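Local coordinates for protein L-lysine 6-monooxygenase (Pseudomonas syringae pv. tomato, PDB 5CQF) that probably acts as an FAD- and NADP-dependent oxidoreductase of the lysine and ornithine N-hydroxylase family, which serves siderophore biosynthesis, at residues F21-E33 / L118-F131. Residues are numbered along the deposited sequence; the frame is centred on the assembly and turned at random.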
ATOM      1  N   PHE A  21      -1.562 -37.045   4.105  1.00 44.68           N
ATOM      2  CA  PHE A  21      -1.891 -36.440   2.823  1.00 43.87           C
ATOM      3  C   PHE A  21      -2.418 -35.025   3.008  1.00 44.58           C
ATOM      4  O   PHE A  21      -3.378 -34.611   2.361  1.00 47.10           O
ATOM      5  CB  PHE A  21      -2.856 -37.307   2.009  1.00 43.03           C
ATOM      6  CG  PHE A  21      -2.713 -37.133   0.532  1.00 41.42           C
ATOM      7  CD1 PHE A  21      -1.545 -37.479  -0.098  1.00 41.10           C
ATOM      8  CD2 PHE A  21      -3.752 -36.641  -0.229  1.00 42.80           C
ATOM      9  CE1 PHE A  21      -1.398 -37.343  -1.467  1.00 42.55           C
ATOM     10  CE2 PHE A  21      -3.617 -36.485  -1.601  1.00 43.36           C
ATOM     11  CZ  PHE A  21      -2.429 -36.833  -2.224  1.00 43.07           C
ATOM     12  N   GLY A  22      -1.755 -34.279   3.885  1.00 43.14           N
ATOM     13  CA  GLY A  22      -1.901 -32.837   3.930  1.00 41.34           C
ATOM     14  C   GLY A  22      -1.028 -32.220   2.854  1.00 40.65           C
ATOM     15  O   GLY A  22      -0.537 -32.922   1.973  1.00 43.21           O
ATOM     16  N   PRO A  23      -0.830 -30.893   2.904  1.00 39.64           N
ATOM     17  CA  PRO A  23      -0.099 -30.216   1.843  1.00 39.63           C
ATOM     18  C   PRO A  23       1.243 -30.862   1.530  1.00 39.66           C
ATOM     19  O   PRO A  23       1.609 -31.017   0.367  1.00 41.61           O
ATOM     20  CB  PRO A  23       0.112 -28.826   2.417  1.00 38.97           C
ATOM     21  CG  PRO A  23      -1.035 -28.619   3.326  1.00 38.87           C
ATOM     22  CD  PRO A  23      -1.391 -29.946   3.880  1.00 38.89           C
ATOM     23  N   ALA A  24       1.973 -31.257   2.563  1.00 38.53           N
ATOM     24  CA  ALA A  24       3.280 -31.845   2.358  1.00 37.65           C
ATOM     25  C   ALA A  24       3.208 -33.102   1.500  1.00 36.99           C
ATOM     26  O   ALA A  24       3.968 -33.236   0.532  1.00 36.33           O
ATOM     27  CB  ALA A  24       3.933 -32.138   3.703  1.00 40.02           C
ATOM     28  N   GLY A  25       2.309 -34.027   1.842  1.00 37.31           N
ATOM     29  CA  GLY A  25       2.143 -35.255   1.039  1.00 36.24           C
ATOM     30  C   GLY A  25       1.570 -34.969  -0.345  1.00 37.33           C
ATOM     31  O   GLY A  25       1.858 -35.664  -1.326  1.00 38.91           O
ATOM     32  N   ILE A  26       0.731 -33.951  -0.447  1.00 36.59           N
ATOM     33  CA  ILE A  26       0.161 -33.612  -1.746  1.00 36.08           C
ATOM     34  C   ILE A  26       1.248 -33.090  -2.659  1.00 35.54           C
ATOM     35  O   ILE A  26       1.312 -33.432  -3.855  1.00 36.15           O
ATOM     36  CB  ILE A  26      -0.954 -32.595  -1.589  1.00 36.00           C
ATOM     37  CG1 ILE A  26      -2.182 -33.280  -0.999  1.00 37.31           C
ATOM     38  CG2 ILE A  26      -1.300 -31.981  -2.925  1.00 37.50           C
ATOM     39  CD1 ILE A  26      -3.142 -32.343  -0.340  1.00 37.82           C
ATOM     40  N   ALA A  27       2.120 -32.276  -2.077  1.00 33.95           N
ATOM     41  CA  ALA A  27       3.239 -31.726  -2.811  1.00 33.70           C
ATOM     42  C   ALA A  27       4.100 -32.820  -3.347  1.00 34.98           C
ATOM     43  O   ALA A  27       4.562 -32.719  -4.449  1.00 35.56           O
ATOM     44  CB  ALA A  27       4.076 -30.823  -1.920  1.00 32.80           C
ATOM     45  N   LEU A  28       4.358 -33.844  -2.528  1.00 37.11           N
ATOM     46  CA  LEU A  28       5.142 -35.008  -2.951  1.00 38.55           C
ATOM     47  C   LEU A  28       4.471 -35.772  -4.062  1.00 39.36           C
ATOM     48  O   LEU A  28       5.132 -36.133  -5.024  1.00 41.68           O
ATOM     49  CB  LEU A  28       5.369 -35.952  -1.781  1.00 39.27           C
ATOM     50  CG  LEU A  28       6.243 -37.144  -2.075  1.00 39.66           C
ATOM     51  CD1 LEU A  28       7.678 -36.746  -2.367  1.00 39.57           C
ATOM     52  CD2 LEU A  28       6.152 -38.065  -0.878  1.00 41.84           C
ATOM     53  N   ALA A  29       3.182 -36.055  -3.921  1.00 39.34           N
ATOM     54  CA  ALA A  29       2.428 -36.687  -5.024  1.00 41.52           C
ATOM     55  C   ALA A  29       2.482 -35.875  -6.294  1.00 41.73           C
ATOM     56  O   ALA A  29       2.590 -36.446  -7.377  1.00 41.98           O
ATOM     57  CB  ALA A  29       0.982 -36.928  -4.637  1.00 42.83           C
ATOM     58  N   CYS A  30       2.456 -34.538  -6.184  1.00 41.73           N
ATOM     59  CA  CYS A  30       2.554 -33.727  -7.393  1.00 40.86           C
ATOM     60  C   CYS A  30       3.872 -33.959  -8.116  1.00 40.89           C
ATOM     61  O   CYS A  30       3.908 -33.953  -9.317  1.00 43.60           O
ATOM     62  CB  CYS A  30       2.392 -32.242  -7.103  1.00 41.39           C
ATOM     63  SG  CYS A  30       0.729 -31.762  -6.628  1.00 41.08           S
ATOM     64  N   ALA A  31       4.965 -34.145  -7.403  1.00 41.12           N
ATOM     65  CA  ALA A  31       6.242 -34.441  -8.071  1.00 41.96           C
ATOM     66  C   ALA A  31       6.161 -35.745  -8.844  1.00 43.26           C
ATOM     67  O   ALA A  31       6.655 -35.830  -9.965  1.00 42.77           O
ATOM     68  CB  ALA A  31       7.391 -34.514  -7.083  1.00 40.30           C
ATOM     69  N   PHE A  32       5.546 -36.754  -8.244  1.00 44.68           N
ATOM     70  CA  PHE A  32       5.428 -38.043  -8.930  1.00 48.45           C
ATOM     71  C   PHE A  32       4.518 -37.935 -10.128  1.00 49.34           C
ATOM     72  O   PHE A  32       4.878 -38.388 -11.221  1.00 51.33           O
ATOM     73  CB  PHE A  32       4.970 -39.144  -7.978  1.00 49.14           C
ATOM     74  CG  PHE A  32       6.056 -39.602  -7.058  1.00 49.37           C
ATOM     75  CD1 PHE A  32       7.093 -40.367  -7.541  1.00 50.75           C
ATOM     76  CD2 PHE A  32       6.073 -39.219  -5.736  1.00 51.18           C
ATOM     77  CE1 PHE A  32       8.113 -40.769  -6.723  1.00 51.33           C
ATOM     78  CE2 PHE A  32       7.093 -39.617  -4.897  1.00 52.09           C
ATOM     79  CZ  PHE A  32       8.116 -40.405  -5.391  1.00 51.84           C
ATOM     80  N   GLU A  33       3.367 -37.301  -9.953  1.00 48.36           N
ATOM     81  CA  GLU A  33       2.472 -37.118 -11.092  1.00 51.54           C
ATOM     82  C   GLU A  33       3.091 -36.282 -12.206  1.00 50.26           C
ATOM     83  O   GLU A  33       2.969 -36.652 -13.352  1.00 49.77           O
ATOM     84  CB  GLU A  33       1.122 -36.554 -10.663  1.00 53.93           C
ATOM     85  CG  GLU A  33       0.327 -37.503  -9.768  1.00 59.53           C
ATOM     86  CD  GLU A  33      -0.158 -38.770 -10.489  1.00 65.35           C
ATOM     87  OE1 GLU A  33      -0.505 -38.679 -11.695  1.00 73.10           O
ATOM     88  OE2 GLU A  33      -0.193 -39.851  -9.849  1.00 68.45           O
ATOM     89  N   LEU A 118      -5.882 -26.045  -2.718  1.00 37.54           N
ATOM     90  CA  LEU A 118      -5.320 -27.253  -2.181  1.00 38.80           C
ATOM     91  C   LEU A 118      -6.244 -28.449  -2.402  1.00 38.14           C
ATOM     92  O   LEU A 118      -5.796 -29.541  -2.758  1.00 38.33           O
ATOM     93  CB  LEU A 118      -5.041 -27.016  -0.705  1.00 40.97           C
ATOM     94  CG  LEU A 118      -4.657 -28.268   0.035  1.00 44.18           C
ATOM     95  CD1 LEU A 118      -3.192 -28.538  -0.216  1.00 44.62           C
ATOM     96  CD2 LEU A 118      -4.950 -28.084   1.513  1.00 48.31           C
ATOM     97  N   GLY A 119      -7.541 -28.265  -2.206  1.00 38.54           N
ATOM     98  CA  GLY A 119      -8.527 -29.318  -2.585  1.00 38.16           C
ATOM     99  C   GLY A 119      -8.502 -29.574  -4.086  1.00 38.79           C
ATOM    100  O   GLY A 119      -8.644 -30.697  -4.540  1.00 40.18           O
ATOM    101  N   TRP A 120      -8.289 -28.533  -4.877  1.00 37.37           N
ATOM    102  CA  TRP A 120      -8.286 -28.705  -6.315  1.00 38.23           C
ATOM    103  C   TRP A 120      -7.101 -29.541  -6.757  1.00 38.88           C
ATOM    104  O   TRP A 120      -7.210 -30.345  -7.687  1.00 41.29           O
ATOM    105  CB  TRP A 120      -8.324 -27.329  -6.986  1.00 37.60           C
ATOM    106  CG  TRP A 120      -8.171 -27.281  -8.465  1.00 38.57           C
ATOM    107  CD1 TRP A 120      -9.184 -27.249  -9.397  1.00 39.72           C
ATOM    108  CD2 TRP A 120      -6.952 -27.123  -9.206  1.00 37.76           C
ATOM    109  NE1 TRP A 120      -8.656 -27.135 -10.657  1.00 39.25           N
ATOM    110  CE2 TRP A 120      -7.294 -27.070 -10.571  1.00 37.65           C
ATOM    111  CE3 TRP A 120      -5.602 -27.050  -8.849  1.00 36.35           C
ATOM    112  CZ2 TRP A 120      -6.335 -26.951 -11.579  1.00 37.46           C
ATOM    113  CZ3 TRP A 120      -4.654 -26.942  -9.852  1.00 35.51           C
ATOM    114  CH2 TRP A 120      -5.023 -26.893 -11.197  1.00 36.33           C
ATOM    115  N   VAL A 121      -5.960 -29.370  -6.109  1.00 38.30           N
ATOM    116  CA  VAL A 121      -4.794 -30.216  -6.420  1.00 38.78           C
ATOM    117  C   VAL A 121      -4.980 -31.622  -5.867  1.00 40.99           C
ATOM    118  O   VAL A 121      -4.756 -32.620  -6.554  1.00 40.69           O
ATOM    119  CB  VAL A 121      -3.469 -29.695  -5.822  1.00 36.99           C
ATOM    120  CG1 VAL A 121      -2.326 -30.604  -6.256  1.00 37.27           C
ATOM    121  CG2 VAL A 121      -3.176 -28.292  -6.294  1.00 36.71           C
ATOM    122  N   SER A 122      -5.360 -31.697  -4.607  1.00 43.15           N
ATOM    123  CA  SER A 122      -5.573 -33.001  -3.976  1.00 47.23           C
ATOM    124  C   SER A 122      -6.441 -33.898  -4.854  1.00 49.08           C
ATOM    125  O   SER A 122      -6.023 -34.988  -5.235  1.00 51.32           O
ATOM    126  CB  SER A 122      -6.185 -32.825  -2.582  1.00 47.68           C
ATOM    127  OG  SER A 122      -6.476 -34.078  -2.030  1.00 50.65           O
ATOM    128  N   ARG A 123      -7.614 -33.407  -5.229  1.00 52.19           N
ATOM    129  CA  ARG A 123      -8.554 -34.158  -6.093  1.00 57.51           C
ATOM    130  C   ARG A 123      -7.955 -34.733  -7.356  1.00 55.60           C
ATOM    131  O   ARG A 123      -8.573 -35.578  -7.971  1.00 59.19           O
ATOM    132  CB  ARG A 123      -9.687 -33.255  -6.572  1.00 61.25           C
ATOM    133  CG  ARG A 123     -10.858 -33.163  -5.633  1.00 66.59           C
ATOM    134  CD  ARG A 123     -11.968 -32.338  -6.280  1.00 72.59           C
ATOM    135  NE  ARG A 123     -11.845 -30.895  -6.015  1.00 75.87           N
ATOM    136  CZ  ARG A 123     -11.793 -29.922  -6.940  1.00 78.28           C
ATOM    137  NH1 ARG A 123     -11.835 -30.194  -8.255  1.00 81.54           N
ATOM    138  NH2 ARG A 123     -11.694 -28.650  -6.541  1.00 73.87           N
ATOM    139  N   GLN A 124      -6.830 -34.195  -7.808  1.00 52.12           N
ATOM    140  CA  GLN A 124      -6.219 -34.626  -9.053  1.00 50.37           C
ATOM    141  C   GLN A 124      -5.094 -35.599  -8.836  1.00 50.12           C
ATOM    142  O   GLN A 124      -4.705 -36.254  -9.789  1.00 50.37           O
ATOM    143  CB  GLN A 124      -5.650 -33.432  -9.829  1.00 50.05           C
ATOM    144  CG  GLN A 124      -6.680 -32.472 -10.380  1.00 49.73           C
ATOM    145  CD  GLN A 124      -6.023 -31.306 -11.058  1.00 48.17           C
ATOM    146  OE1 GLN A 124      -5.585 -31.417 -12.194  1.00 48.53           O
ATOM    147  NE2 GLN A 124      -5.922 -30.182 -10.349  1.00 46.92           N
ATOM    148  N   VAL A 125      -4.553 -35.685  -7.615  1.00 49.39           N
ATOM    149  CA  VAL A 125      -3.396 -36.569  -7.338  1.00 49.07           C
ATOM    150  C   VAL A 125      -3.601 -37.570  -6.188  1.00 50.22           C
ATOM    151  O   VAL A 125      -2.642 -38.145  -5.685  1.00 50.78           O
ATOM    152  CB  VAL A 125      -2.124 -35.749  -7.035  1.00 47.54           C
ATOM    153  CG1 VAL A 125      -1.800 -34.817  -8.182  1.00 47.86           C
ATOM    154  CG2 VAL A 125      -2.270 -34.956  -5.753  1.00 45.92           C
ATOM    155  N   ASP A 126      -4.850 -37.790  -5.791  1.00 52.18           N
ATOM    156  CA  ASP A 126      -5.149 -38.618  -4.643  1.00 52.89           C
ATOM    157  C   ASP A 126      -5.529 -40.063  -4.986  1.00 53.94           C
ATOM    158  O   ASP A 126      -5.951 -40.797  -4.099  1.00 55.37           O
ATOM    159  CB  ASP A 126      -6.262 -37.972  -3.798  1.00 53.07           C
ATOM    160  CG  ASP A 126      -7.607 -37.963  -4.491  1.00 56.26           C
ATOM    161  OD1 ASP A 126      -7.700 -38.360  -5.681  1.00 58.16           O
ATOM    162  OD2 ASP A 126      -8.576 -37.529  -3.840  1.00 57.36           O
ATOM    163  N   GLY A 127      -5.374 -40.477  -6.244  1.00 55.00           N
ATOM    164  CA  GLY A 127      -5.655 -41.873  -6.648  1.00 55.62           C
ATOM    165  C   GLY A 127      -4.895 -42.970  -5.885  1.00 55.54           C
ATOM    166  O   GLY A 127      -5.202 -44.143  -6.029  1.00 59.67           O
ATOM    167  N   HIS A 128      -3.879 -42.620  -5.098  1.00 53.99           N
ATOM    168  CA  HIS A 128      -3.144 -43.603  -4.296  1.00 53.02           C
ATOM    169  C   HIS A 128      -3.249 -43.266  -2.827  1.00 52.63           C
ATOM    170  O   HIS A 128      -2.397 -43.635  -2.018  1.00 51.52           O
ATOM    171  CB  HIS A 128      -1.682 -43.614  -4.704  1.00 52.65           C
ATOM    172  CG  HIS A 128      -1.475 -43.943  -6.139  1.00 55.31           C
ATOM    173  ND1 HIS A 128      -1.287 -42.972  -7.103  1.00 57.71           N
ATOM    174  CD2 HIS A 128      -1.444 -45.135  -6.787  1.00 54.91           C
ATOM    175  CE1 HIS A 128      -1.156 -43.552  -8.288  1.00 59.10           C
ATOM    176  NE2 HIS A 128      -1.232 -44.863  -8.118  1.00 58.18           N
ATOM    177  N   THR A 129      -4.281 -42.526  -2.466  1.00 53.27           N
ATOM    178  CA  THR A 129      -4.401 -42.123  -1.097  1.00 52.90           C
ATOM    179  C   THR A 129      -5.539 -42.864  -0.448  1.00 54.46           C
ATOM    180  O   THR A 129      -6.635 -42.911  -0.997  1.00 54.74           O
ATOM    181  CB  THR A 129      -4.621 -40.614  -0.967  1.00 50.77           C
ATOM    182  OG1 THR A 129      -3.526 -39.920  -1.570  1.00 49.47           O
ATOM    183  CG2 THR A 129      -4.689 -40.238   0.488  1.00 50.11           C
ATOM    184  N   ARG A 130      -5.270 -43.434   0.725  1.00 55.07           N
ATOM    185  CA  ARG A 130      -6.313 -43.993   1.562  1.00 59.56           C
ATOM    186  C   ARG A 130      -6.592 -43.065   2.730  1.00 59.13           C
ATOM    187  O   ARG A 130      -5.758 -42.929   3.628  1.00 57.37           O
ATOM    188  CB  ARG A 130      -5.895 -45.373   2.049  1.00 62.92           C
ATOM    189  CG  ARG A 130      -5.798 -46.389   0.915  1.00 68.37           C
ATOM    190  CD  ARG A 130      -4.802 -47.490   1.250  1.00 73.02           C
ATOM    191  NE  ARG A 130      -4.803 -48.597   0.294  1.00 77.65           N
ATOM    192  CZ  ARG A 130      -5.593 -49.669   0.362  1.00 81.91           C
ATOM    193  NH1 ARG A 130      -5.496 -50.618  -0.568  1.00 83.85           N
ATOM    194  NH2 ARG A 130      -6.478 -49.804   1.346  1.00 81.26           N
ATOM    195  N   PHE A 131      -7.755 -42.413   2.702  1.00 61.93           N
ATOM    196  CA  PHE A 131      -8.205 -41.552   3.810  1.00 65.71           C
ATOM    197  C   PHE A 131      -8.878 -42.354   4.955  1.00 71.90           C
ATOM    198  O   PHE A 131      -9.101 -43.563   4.834  1.00 70.99           O
ATOM    199  CB  PHE A 131      -9.162 -40.479   3.297  1.00 65.22           C
ATOM    200  CG  PHE A 131      -8.552 -39.536   2.292  1.00 64.55           C
ATOM    201  CD1 PHE A 131      -7.987 -38.331   2.697  1.00 62.69           C
ATOM    202  CD2 PHE A 131      -8.569 -39.834   0.931  1.00 63.20           C
ATOM    203  CE1 PHE A 131      -7.445 -37.445   1.771  1.00 60.02           C
ATOM    204  CE2 PHE A 131      -8.011 -38.956   0.009  1.00 61.48           C
ATOM    205  CZ  PHE A 131      -7.460 -37.758   0.427  1.00 58.42           C
TER
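Ile26 and Val125 interlock where helix 23-33 meets helix 118-125, the axes of these segments coming within 9.8 Å at a crossing angle of 50° and the alpha carbons of Ile26 and Ser122 within 6.2 Å. The meshing is knobs-into-holes in both directions: Ile26 enters the hole of Leu118, Val121, Ser122 and Val125, while Val125 enters that of Ile26, Ala29, Cys30 and Glu33. The two branches of Ile26 divide the work. With CG1 beside the backbone N (chi1 -74°), CD1 reaches Leu118 CD1 at 3.8 Å and also meets Ser122 CB, whereas CG2 lies 3.7 Å from Val121 CG1. Val125 likewise splits its methyls, CG2 resting 4.0 Å from Ala29 CB and CG1 3.8 Å from Glu33 CG, the Glu33 chain running past it in the opposite direction. Cys30 SG adds a close apolar contact with Val121 CG1.

Before the helix, the buried Phe21 ring is sandwiched. Thr129 OG1 stands 3.2 Å above one face, over its centre, and Ile26 CG1 lies off-centre over the opposite face. Thr129 CG2 makes an off-centre CH-pi contact 4.1 Å from the Phe21 ring centroid, and Ser122 OG approaches the ring edge at CE2. With CG set roughly opposite the backbone N (chi1 -152°), the ring reaches the type I turn Asp126-Thr129, its CE2 meeting Asp126 CB. Tyr49 packs edge-to-face on Phe21 and pairs through its backbone with His128 and Arg130, joining strand 129-130 to strand 47-50.

Gly22, at the N-cap of helix 23-33, and Gly25 probably belong to a GxGxxG motif following strand 16-19. That strand shares a parallel sheet with edge strand 129-130, strand 47-50 lying between them; this strand-turn-helix is consistent with the dinucleotide-binding Rossmann fold of FAD-dependent N-hydroxylating monooxygenases.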